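Local coordinates for protein toll-like receptor 6, Variable lymphocyte receptor B (Mus musculus, PDB 3A79) that probably senses diacylated bacterial lipopeptides together with TLR2, here as a mouse innate immune receptor ectodomain completed by a fused hagfish repeat cap, at residues P52-L57 and S73-L78; L225-L230 and L256-T261; N363-S368 and L382-N387. All blocks are in the same frame, centred on the assembly; numbering follows the deposited sequence.

Contact 1 (P52-L57 and S73-L78); sequences PRTKAL and SFLSEL
Arg53 and Glu77 pair by charge at the exposed side of this contact, which lies wholly in the Toll-like receptor part of the fusion. Arg53 NH1 reaches Glu77 OE1 at 3.3 Å in a salt bridge that is bent, 138° at the hydrogen, with the guanidinium and carboxylate planes nearly perpendicular. OE1 receives it on its anti side, and the arginine chain folds at chi2 and chi3 to bring NH1 round to it. Lys55 lies extended alongside Glu77, its CE 3.7 Å from Glu77 CG. Lys55 NZ stops 5.3 Å from Glu77 OE1, too far for a salt bridge, though the opposite charges probably still attract weakly.

The apolar part is buried. Leu57 CD2 meets Leu75 CD1 at 4.1 Å, the two side chains crossing at about a right angle, while Leu75 CD2 rests 4.0 Å from Thr54 OG1. Leu78 CD1 comes against Leu57 CB. A type I turn from Leu75 to Leu78, closed by Leu78 N to Leu75 O, presents Leu75 and Leu78.

Backbone bonds between Ala56 and Val36, and between Lys55 and Val80, tie strand 56-58 and its approach to strands 35-37 and 80-82 of the leucine-rich-repeat solenoid, where Leu78 also packs on Leu102.

Contact 2 (L225-L230 and L256-T261); sequences LSNIKL and LQHIET. With NAG (2-acetamido-2-deoxy-beta-D-glucopyranose), chain F.
Leu225-Leu230 runs parallel to Leu256-Thr261 residue for residue, the axes of strands 225-229 and 259-261 approaching to 4.7 Å at 5°. Backbone bonds alternate between them: Leu225 O receives Gln257 N, Gln257 O receives Asn227 N, Ile228 O receives Glu260 N, and Glu260 O receives Leu230 N at 2.8 Å, almost straight at 173°. Midway, Asn227 and His258 both have positive phi, and the Ile228 N to His258 O bond there is weak.

On the buried face, Ile228 CD1 lies across Leu256 at 3.7 Å from its CG, and Ile228 CB packs alongside Ile259 CG2 at 3.8 Å. On the other face the extended Lys229 and Glu260 run side by side; Lys229 NZ remains 4.4 Å from Glu260 OE2, too far to count as a salt bridge. Where the strand turns a corner at His258, CG stands anti to the carbonyl carbon (chi1 -42°), sending the ring out between Asn227 and the glycan. His258 ND1 lies 3.6 Å from Asn227 OD1, while Asn227 ND2 is bonded to Phe203 O. His258 CD2 is 3.5 Å from C2 of NAG in chain F. With an alanine in place of this histidine, the side of the Asn227 amide facing the ring would probably lose its cover, and the sugar the ring it lies against.

These neighbouring parallel strands of the leucine-rich-repeat solenoid are linked by helix 235-246, on whose Leu238 pack Leu225, Ile228 and Leu230; strands 198-203 and 278-288 flank Leu225 and Ile259 respectively.

Contact 3 (N363-S368 and L382-N387); sequences NVFTDS and LILQRN. With NAG (2-acetamido-2-deoxy-beta-D-glucopyranose), chain G.
Phe365 packs against Asn387 and Leu384 of the following repeat. Its CB lies 3.8 Å from Asn387 CG, beside the asparagine's side chain, which points the same way. CG of the ring also borders that amide, whose plane is turned 32° from the ring, and CD1, on one branch, lies by the amide too. With CG anti to the carbonyl carbon (chi1 -78°), the ring is carried past the amide toward Leu384, and on the other branch Phe365 CD2 meets Leu384 CD2 at 3.6 Å. Among the outer ring atoms CE2 is the one that touches, 4.2 Å from the same Leu384 CD2 methyl, which the leucine brings in roughly at a right angle to the phenylalanine. The Asn363 side chain lies over the rim of one ring face.

Asn363 and Asn387 fall at the asparagine position of consecutive LxxLxLxxNxL repeats, and Phe365 fills the hydrophobic position two residues after the first. As in other leucine-rich-repeat solenoids, the asparagine of one turn sits under the backbone of the turn before: the Asn387 amide tucks against the main chain of Asn363, Val364 and Phe365. A backbone bond between Phe365 and Gly388 continues this join.

Arg386 turns the other way, to the glycan. Its NH1 gives a nearly straight bond (170°) of 3.1 Å to O7 of NAG in chain G, met at the guanidinium edge, and also bonds to Gln362 OE1. Arg386 NH2 bonds to Gln385 OE1 at 2.7 Å, approaching from well above the amide plane. Val364, whose side chain points away from 382-387, packs on an apolar side chain of another protein chain.

All three contacts join adjacent turns of one parallel solenoid in the receptor part, and none touches another. Contact 1 is the outlying one, its centre about 36 Å from that of the chain, against about 17 Å for contact 2 and 18 Å for contact 3. Contacts 1 and 3, with centres about 53 Å apart, lie on opposite sides of the chain's centre. Contact 2 joins two strands by repeated backbone bonds, whereas contacts 1 and 3 rely mostly on side chains, largely from loop residues, set against a neighbouring turn. An exposed ion pair marks contact 1; contact 3 is the most buried, with an aromatic and amide interior. Contacts 2 and 3 both border glycan sugars, and contact 3 also meets another protein chain.

Contact 1 (P52-L57 and S73-L78)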
loop_
_atom_site.group_PDB
_atom_site.type_symbol
_atom_site.label_atom_id
_atom_site.label_comp_id
_atom_site.label_asym_id
_atom_site.label_seq_id
_atom_site.Cartn_x
_atom_site.Cartn_y
_atom_site.Cartn_z
ATOM N N PRO B 52 -25.964 19.063 -47.173
ATOM C CA PRO B 52 -26.436 20.452 -47.116
ATOM C C PRO B 52 -27.070 20.860 -45.783
ATOM O O PRO B 52 -26.836 21.976 -45.318
ATOM C CB PRO B 52 -27.471 20.507 -48.235
ATOM C CG PRO B 52 -27.016 19.488 -49.205
ATOM C CD PRO B 52 -26.436 18.371 -48.378
ATOM N N ARG B 53 -27.851 19.974 -45.173
ATOM C CA ARG B 53 -28.567 20.318 -43.947
ATOM C C ARG B 53 -27.790 19.987 -42.670
ATOM O O ARG B 53 -28.396 19.847 -41.604
ATOM C CB ARG B 53 -29.942 19.634 -43.907
ATOM C CG ARG B 53 -31.051 20.282 -44.762
ATOM C CD ARG B 53 -32.390 20.170 -44.025
ATOM N NE ARG B 53 -32.427 18.963 -43.187
ATOM C CZ ARG B 53 -33.053 18.863 -42.013
ATOM N NH1 ARG B 53 -33.701 19.910 -41.512
ATOM N NH2 ARG B 53 -33.020 17.717 -41.336
ATOM N N THR B 54 -26.463 19.850 -42.783
ATOM C CA THR B 54 -25.598 19.567 -41.627
ATOM C C THR B 54 -25.751 20.672 -40.609
ATOM O O THR B 54 -25.975 21.818 -40.982
ATOM C CB THR B 54 -24.095 19.539 -41.994
ATOM O OG1 THR B 54 -23.895 18.788 -43.188
ATOM C CG2 THR B 54 -23.278 18.918 -40.880
ATOM N N LYS B 55 -25.598 20.346 -39.330
ATOM C CA LYS B 55 -25.822 21.342 -38.286
ATOM C C LYS B 55 -24.596 21.662 -37.438
ATOM O O LYS B 55 -24.361 22.821 -37.126
ATOM C CB LYS B 55 -27.035 20.973 -37.425
ATOM C CG LYS B 55 -28.327 21.023 -38.227
ATOM C CD LYS B 55 -29.567 20.735 -37.406
ATOM C CE LYS B 55 -30.811 21.079 -38.219
ATOM N NZ LYS B 55 -32.064 20.607 -37.568
ATOM N N ALA B 56 -23.814 20.653 -37.072
ATOM C CA ALA B 56 -22.558 20.891 -36.363
ATOM C C ALA B 56 -21.366 20.377 -37.167
ATOM O O ALA B 56 -21.237 19.179 -37.387
ATOM C CB ALA B 56 -22.587 20.244 -34.990
ATOM N N LEU B 57 -20.500 21.286 -37.604
ATOM C CA LEU B 57 -19.305 20.916 -38.363
ATOM C C LEU B 57 -18.014 21.239 -37.604
ATOM O O LEU B 57 -17.822 22.360 -37.156
ATOM C CB LEU B 57 -19.308 21.612 -39.730
ATOM C CG LEU B 57 -18.017 21.603 -40.559
ATOM C CD1 LEU B 57 -17.410 20.222 -40.629
ATOM C CD2 LEU B 57 -18.277 22.144 -41.959
ATOM N N SER B 73 -21.299 28.915 -47.785
ATOM C CA SER B 73 -22.606 29.381 -48.274
ATOM C C SER B 73 -23.696 28.318 -48.200
ATOM O O SER B 73 -24.813 28.593 -47.761
ATOM C CB SER B 73 -22.512 29.841 -49.734
ATOM O OG SER B 73 -21.496 30.806 -49.942
ATOM N N PHE B 74 -23.365 27.112 -48.657
ATOM C CA PHE B 74 -24.337 26.028 -48.842
ATOM C C PHE B 74 -24.873 25.409 -47.543
ATOM O O PHE B 74 -25.976 24.856 -47.527
ATOM C CB PHE B 74 -23.744 24.929 -49.735
ATOM C CG PHE B 74 -22.522 24.271 -49.152
ATOM C CD1 PHE B 74 -22.616 23.047 -48.515
ATOM C CD2 PHE B 74 -21.281 24.893 -49.220
ATOM C CE1 PHE B 74 -21.500 22.450 -47.967
ATOM C CE2 PHE B 74 -20.159 24.301 -48.671
ATOM C CZ PHE B 74 -20.269 23.079 -48.042
ATOM N N LEU B 75 -24.095 25.486 -46.465
ATOM C CA LEU B 75 -24.501 24.896 -45.195
ATOM C C LEU B 75 -25.484 25.804 -44.474
ATOM O O LEU B 75 -25.204 26.290 -43.385
ATOM C CB LEU B 75 -23.280 24.641 -44.316
ATOM C CG LEU B 75 -22.236 23.741 -44.965
ATOM C CD1 LEU B 75 -20.830 24.109 -44.536
ATOM C CD2 LEU B 75 -22.544 22.288 -44.646
ATOM N N SER B 76 -26.643 26.011 -45.083
ATOM C CA SER B 76 -27.615 26.988 -44.605
ATOM C C SER B 76 -28.156 26.707 -43.208
ATOM O O SER B 76 -28.726 27.596 -42.574
ATOM C CB SER B 76 -28.788 27.101 -45.585
ATOM O OG SER B 76 -29.827 26.194 -45.246
ATOM N N GLU B 77 -27.976 25.483 -42.726
ATOM C CA GLU B 77 -28.586 25.067 -41.466
ATOM C C GLU B 77 -27.593 25.059 -40.316
ATOM O O GLU B 77 -27.964 24.759 -39.183
ATOM C CB GLU B 77 -29.166 23.662 -41.611
ATOM C CG GLU B 77 -30.552 23.503 -41.044
ATOM C CD GLU B 77 -31.612 23.678 -42.109
ATOM O OE1 GLU B 77 -32.224 22.656 -42.485
ATOM O OE2 GLU B 77 -31.816 24.823 -42.583
ATOM N N LEU B 78 -26.337 25.380 -40.623
ATOM C CA LEU B 78 -25.229 25.298 -39.670
ATOM C C LEU B 78 -25.504 26.052 -38.372
ATOM O O LEU B 78 -25.854 27.227 -38.402
ATOM C CB LEU B 78 -23.938 25.825 -40.312
ATOM C CG LEU B 78 -22.663 25.486 -39.542
ATOM C CD1 LEU B 78 -22.673 24.016 -39.218
ATOM C CD2 LEU B 78 -21.428 25.826 -40.337
#

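Contact 2 (L225-L230 and L256-T261)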
loop_
_atom_site.group_PDB
_atom_site.type_symbol
_atom_site.label_atom_id
_atom_site.label_comp_id
_atom_site.label_asym_id
_atom_site.label_seq_id
_atom_site.Cartn_x
_atom_site.Cartn_y
_atom_site.Cartn_z
ATOM N N LEU B 225 -7.619 31.242 -12.997
ATOM C CA LEU B 225 -6.320 31.559 -13.580
ATOM C C LEU B 225 -5.574 30.282 -13.903
ATOM O O LEU B 225 -5.565 29.356 -13.097
ATOM C CB LEU B 225 -5.449 32.386 -12.624
ATOM C CG LEU B 225 -5.979 33.463 -11.681
ATOM C CD1 LEU B 225 -4.810 34.296 -11.213
ATOM C CD2 LEU B 225 -7.019 34.340 -12.336
ATOM N N SER B 226 -4.916 30.262 -15.061
ATOM C CA SER B 226 -4.173 29.095 -15.522
ATOM C C SER B 226 -2.747 29.441 -15.958
ATOM O O SER B 226 -2.523 30.455 -16.610
ATOM C CB SER B 226 -4.919 28.430 -16.671
ATOM O OG SER B 226 -6.221 28.034 -16.267
ATOM N N ASN B 227 -1.798 28.575 -15.602
ATOM C CA ASN B 227 -0.379 28.777 -15.896
ATOM C C ASN B 227 0.246 29.850 -14.999
ATOM O O ASN B 227 0.579 30.948 -15.448
ATOM C CB ASN B 227 -0.149 29.119 -17.373
ATOM C CG ASN B 227 -0.680 28.045 -18.331
ATOM O OD1 ASN B 227 -1.055 26.938 -17.927
ATOM N ND2 ASN B 227 -0.708 28.380 -19.617
ATOM N N ILE B 228 0.410 29.516 -13.726
ATOM C CA ILE B 228 0.970 30.442 -12.757
ATOM C C ILE B 228 2.287 29.907 -12.221
ATOM O O ILE B 228 2.303 28.934 -11.468
ATOM C CB ILE B 228 0.013 30.617 -11.579
ATOM C CG1 ILE B 228 -1.400 30.869 -12.095
ATOM C CG2 ILE B 228 0.492 31.749 -10.655
ATOM C CD1 ILE B 228 -2.449 30.749 -11.030
ATOM N N LYS B 229 3.387 30.545 -12.605
ATOM C CA LYS B 229 4.713 30.137 -12.143
ATOM C C LYS B 229 5.321 31.216 -11.259
ATOM O O LYS B 229 5.597 32.320 -11.726
ATOM C CB LYS B 229 5.625 29.882 -13.337
ATOM C CG LYS B 229 7.048 29.475 -12.991
ATOM C CD LYS B 229 7.856 29.318 -14.276
ATOM C CE LYS B 229 9.188 28.612 -14.070
ATOM N NZ LYS B 229 9.648 27.990 -15.351
ATOM N N LEU B 230 5.540 30.896 -9.987
ATOM C CA LEU B 230 6.020 31.883 -9.026
ATOM C C LEU B 230 7.236 31.415 -8.254
ATOM O O LEU B 230 7.316 30.262 -7.843
ATOM C CB LEU B 230 4.922 32.214 -8.019
ATOM C CG LEU B 230 3.533 32.428 -8.598
ATOM C CD1 LEU B 230 2.473 32.211 -7.534
ATOM C CD2 LEU B 230 3.448 33.820 -9.194
ATOM N N LEU B 256 -7.157 28.118 -9.122
ATOM C CA LEU B 256 -5.786 28.194 -9.608
ATOM C C LEU B 256 -5.410 26.883 -10.326
ATOM O O LEU B 256 -5.527 25.817 -9.745
ATOM C CB LEU B 256 -4.854 28.461 -8.420
ATOM C CG LEU B 256 -4.535 29.925 -8.057
ATOM C CD1 LEU B 256 -5.677 30.874 -8.397
ATOM C CD2 LEU B 256 -4.087 30.090 -6.588
ATOM N N GLN B 257 -4.981 26.957 -11.585
ATOM C CA GLN B 257 -4.606 25.761 -12.361
ATOM C C GLN B 257 -3.162 25.808 -12.815
ATOM O O GLN B 257 -2.696 26.823 -13.325
ATOM C CB GLN B 257 -5.477 25.609 -13.600
ATOM C CG GLN B 257 -6.452 24.475 -13.556
ATOM C CD GLN B 257 -7.282 24.402 -14.823
ATOM O OE1 GLN B 257 -8.488 24.647 -14.797
ATOM N NE2 GLN B 257 -6.636 24.075 -15.947
ATOM N N HIS B 258 -2.450 24.706 -12.634
ATOM C CA HIS B 258 -1.048 24.647 -13.033
ATOM C C HIS B 258 -0.106 25.646 -12.336
ATOM O O HIS B 258 0.775 26.217 -12.973
ATOM C CB HIS B 258 -0.971 24.794 -14.543
ATOM C CG HIS B 258 -2.026 24.012 -15.257
ATOM N ND1 HIS B 258 -3.010 24.606 -16.017
ATOM C CD2 HIS B 258 -2.275 22.682 -15.292
ATOM C CE1 HIS B 258 -3.810 23.676 -16.505
ATOM N NE2 HIS B 258 -3.385 22.501 -16.081
ATOM N N ILE B 259 -0.277 25.827 -11.027
ATOM C CA ILE B 259 0.578 26.716 -10.238
ATOM C C ILE B 259 1.832 26.000 -9.783
ATOM O O ILE B 259 1.761 25.048 -9.017
ATOM C CB ILE B 259 -0.118 27.177 -8.947
ATOM C CG1 ILE B 259 -1.625 27.208 -9.133
ATOM C CG2 ILE B 259 0.404 28.513 -8.484
ATOM C CD1 ILE B 259 -2.259 25.859 -8.963
ATOM N N GLU B 260 2.984 26.456 -10.248
ATOM C CA GLU B 260 4.241 26.006 -9.686
ATOM C C GLU B 260 4.739 27.128 -8.826
ATOM O O GLU B 260 4.924 28.240 -9.311
ATOM C CB GLU B 260 5.268 25.749 -10.774
ATOM C CG GLU B 260 6.683 25.891 -10.262
ATOM C CD GLU B 260 7.684 26.104 -11.371
ATOM O OE1 GLU B 260 8.638 26.898 -11.163
ATOM O OE2 GLU B 260 7.508 25.485 -12.445
ATOM N N THR B 261 4.962 26.855 -7.550
ATOM C CA THR B 261 5.230 27.939 -6.616
ATOM C C THR B 261 6.108 27.491 -5.463
ATOM O O THR B 261 6.153 26.317 -5.134
ATOM C CB THR B 261 3.903 28.537 -6.066
ATOM O OG1 THR B 261 4.093 28.970 -4.725
ATOM C CG2 THR B 261 2.812 27.495 -6.039
HETATM C C1 NAG F . 0.834 20.914 -14.528
HETATM C C2 NAG F . 0.435 20.487 -15.946
HETATM C C3 NAG F . 1.530 20.635 -16.994
HETATM C C4 NAG F . 2.465 21.826 -16.764
HETATM C C5 NAG F . 2.733 22.159 -15.299
HETATM C C6 NAG F . 3.389 23.535 -15.208
HETATM C C7 NAG F . -1.276 18.746 -16.271
HETATM C C8 NAG F . -1.839 17.593 -15.496
HETATM N N2 NAG F . -0.015 19.103 -15.972
HETATM O O3 NAG F . 0.885 20.799 -18.238
HETATM O O4 NAG F . 3.691 21.582 -17.435
HETATM O O5 NAG F . 1.550 22.139 -14.523
HETATM O O6 NAG F . 3.683 23.871 -13.869
HETATM O O7 NAG F . -1.984 19.292 -17.122
#

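Contact 3 (N363-S368 and L382-N387)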
loop_
_atom_site.group_PDB
_atom_site.type_symbol
_atom_site.label_atom_id
_atom_site.label_comp_id
_atom_site.label_asym_id
_atom_site.label_seq_id
_atom_site.Cartn_x
_atom_site.Cartn_y
_atom_site.Cartn_z
ATOM N N ASN B 363 -3.690 9.531 -1.717
ATOM C CA ASN B 363 -2.390 9.982 -1.270
ATOM C C ASN B 363 -1.616 8.762 -0.829
ATOM O O ASN B 363 -1.769 7.691 -1.398
ATOM C CB ASN B 363 -2.536 10.969 -0.115
ATOM C CG ASN B 363 -3.373 12.162 -0.485
ATOM O OD1 ASN B 363 -4.353 12.469 0.190
ATOM N ND2 ASN B 363 -3.002 12.839 -1.570
ATOM N N VAL B 364 -0.800 8.922 0.201
ATOM C CA VAL B 364 -0.085 7.803 0.780
ATOM C C VAL B 364 -0.233 7.840 2.307
ATOM O O VAL B 364 0.738 7.648 3.039
ATOM C CB VAL B 364 1.398 7.802 0.345
ATOM C CG1 VAL B 364 2.007 6.401 0.510
ATOM C CG2 VAL B 364 1.525 8.271 -1.115
ATOM N N PHE B 365 -1.462 8.091 2.771
ATOM C CA PHE B 365 -1.781 8.129 4.206
ATOM C C PHE B 365 -1.698 6.759 4.883
ATOM O O PHE B 365 -1.820 5.725 4.240
ATOM C CB PHE B 365 -3.185 8.694 4.436
ATOM C CG PHE B 365 -3.271 10.190 4.332
ATOM C CD1 PHE B 365 -2.296 10.916 3.655
ATOM C CD2 PHE B 365 -4.357 10.874 4.886
ATOM C CE1 PHE B 365 -2.389 12.288 3.558
ATOM C CE2 PHE B 365 -4.460 12.245 4.782
ATOM C CZ PHE B 365 -3.474 12.953 4.124
ATOM N N THR B 366 -1.525 6.758 6.196
ATOM C CA THR B 366 -1.458 5.506 6.932
ATOM C C THR B 366 -2.515 5.448 8.025
ATOM O O THR B 366 -3.240 6.414 8.251
ATOM C CB THR B 366 -0.058 5.281 7.533
ATOM O OG1 THR B 366 0.231 6.296 8.514
ATOM C CG2 THR B 366 0.984 5.309 6.422
ATOM N N ASP B 367 -2.607 4.302 8.686
ATOM C CA ASP B 367 -3.589 4.092 9.743
ATOM C C ASP B 367 -3.280 4.912 10.993
ATOM O O ASP B 367 -4.092 4.969 11.919
ATOM C CB ASP B 367 -3.693 2.600 10.091
ATOM C CG ASP B 367 -2.334 1.949 10.278
ATOM O OD1 ASP B 367 -2.077 0.911 9.627
ATOM O OD2 ASP B 367 -1.521 2.485 11.066
ATOM N N SER B 368 -2.110 5.546 11.021
ATOM C CA SER B 368 -1.767 6.421 12.139
ATOM C C SER B 368 -2.385 7.814 11.973
ATOM O O SER B 368 -2.375 8.622 12.899
ATOM C CB SER B 368 -0.254 6.512 12.340
ATOM O OG SER B 368 0.379 7.019 11.189
ATOM N N LEU B 382 -15.513 11.863 6.596
ATOM C CA LEU B 382 -14.087 11.753 6.356
ATOM C C LEU B 382 -13.852 10.736 5.243
ATOM O O LEU B 382 -14.465 9.674 5.227
ATOM C CB LEU B 382 -13.362 11.346 7.641
ATOM C CG LEU B 382 -11.914 10.881 7.495
ATOM C CD1 LEU B 382 -10.978 12.065 7.354
ATOM C CD2 LEU B 382 -11.543 10.042 8.696
ATOM N N ILE B 383 -12.972 11.073 4.307
ATOM C CA ILE B 383 -12.720 10.232 3.143
ATOM C C ILE B 383 -11.230 9.955 2.985
ATOM O O ILE B 383 -10.434 10.868 2.772
ATOM C CB ILE B 383 -13.270 10.883 1.857
ATOM C CG1 ILE B 383 -14.742 11.251 2.044
ATOM C CG2 ILE B 383 -13.106 9.953 0.677
ATOM C CD1 ILE B 383 -15.404 11.709 0.790
ATOM N N LEU B 384 -10.864 8.685 3.087
ATOM C CA LEU B 384 -9.473 8.266 3.006
ATOM C C LEU B 384 -9.247 7.252 1.866
ATOM O O LEU B 384 -8.259 6.514 1.842
ATOM C CB LEU B 384 -9.035 7.724 4.370
ATOM C CG LEU B 384 -8.985 8.854 5.412
ATOM C CD1 LEU B 384 -9.138 8.348 6.823
ATOM C CD2 LEU B 384 -7.692 9.664 5.291
ATOM N N GLN B 385 -10.170 7.242 0.910
ATOM C CA GLN B 385 -10.102 6.340 -0.233
ATOM C C GLN B 385 -8.809 6.433 -1.045
ATOM O O GLN B 385 -8.361 7.511 -1.410
ATOM C CB GLN B 385 -11.296 6.578 -1.150
ATOM C CG GLN B 385 -11.036 6.214 -2.588
ATOM C CD GLN B 385 -12.318 6.121 -3.387
ATOM O OE1 GLN B 385 -12.302 5.804 -4.583
ATOM N NE2 GLN B 385 -13.445 6.389 -2.726
ATOM N N ARG B 386 -8.230 5.281 -1.338
ATOM C CA ARG B 386 -7.027 5.182 -2.169
ATOM C C ARG B 386 -5.751 5.601 -1.445
ATOM O O ARG B 386 -4.954 6.377 -1.967
ATOM C CB ARG B 386 -7.191 5.928 -3.499
ATOM C CG ARG B 386 -7.363 5.017 -4.714
ATOM C CD ARG B 386 -7.896 5.774 -5.910
ATOM N NE ARG B 386 -9.236 6.288 -5.640
ATOM C CZ ARG B 386 -9.731 7.408 -6.164
ATOM N NH1 ARG B 386 -8.989 8.139 -6.988
ATOM N NH2 ARG B 386 -10.963 7.806 -5.860
ATOM N N ASN B 387 -5.564 5.062 -0.244
ATOM C CA ASN B 387 -4.346 5.285 0.527
ATOM C C ASN B 387 -3.710 3.975 1.010
ATOM O O ASN B 387 -3.974 2.909 0.448
ATOM C CB ASN B 387 -4.630 6.236 1.689
ATOM C CG ASN B 387 -4.946 7.647 1.218
ATOM O OD1 ASN B 387 -6.113 8.028 1.082
ATOM N ND2 ASN B 387 -3.904 8.421 0.948
HETATM C C1 NAG G . -12.423 13.664 -8.251
HETATM C C2 NAG G . -11.476 12.913 -9.201
HETATM C C3 NAG G . -11.398 13.572 -10.570
HETATM C C4 NAG G . -12.804 13.734 -11.134
HETATM C C5 NAG G . -13.608 14.600 -10.167
HETATM C C6 NAG G . -15.057 14.748 -10.608
HETATM C C7 NAG G . -9.695 11.556 -8.273
HETATM C C8 NAG G . -8.230 11.475 -7.919
HETATM N N2 NAG G . -10.135 12.748 -8.676
HETATM O O3 NAG G . -10.524 12.853 -11.419
HETATM O O4 NAG G . -12.741 14.312 -12.425
HETATM O O5 NAG G . -13.636 14.047 -8.868
HETATM O O6 NAG G . -15.720 13.511 -10.453
HETATM O O7 NAG G . -10.442 10.569 -8.176
#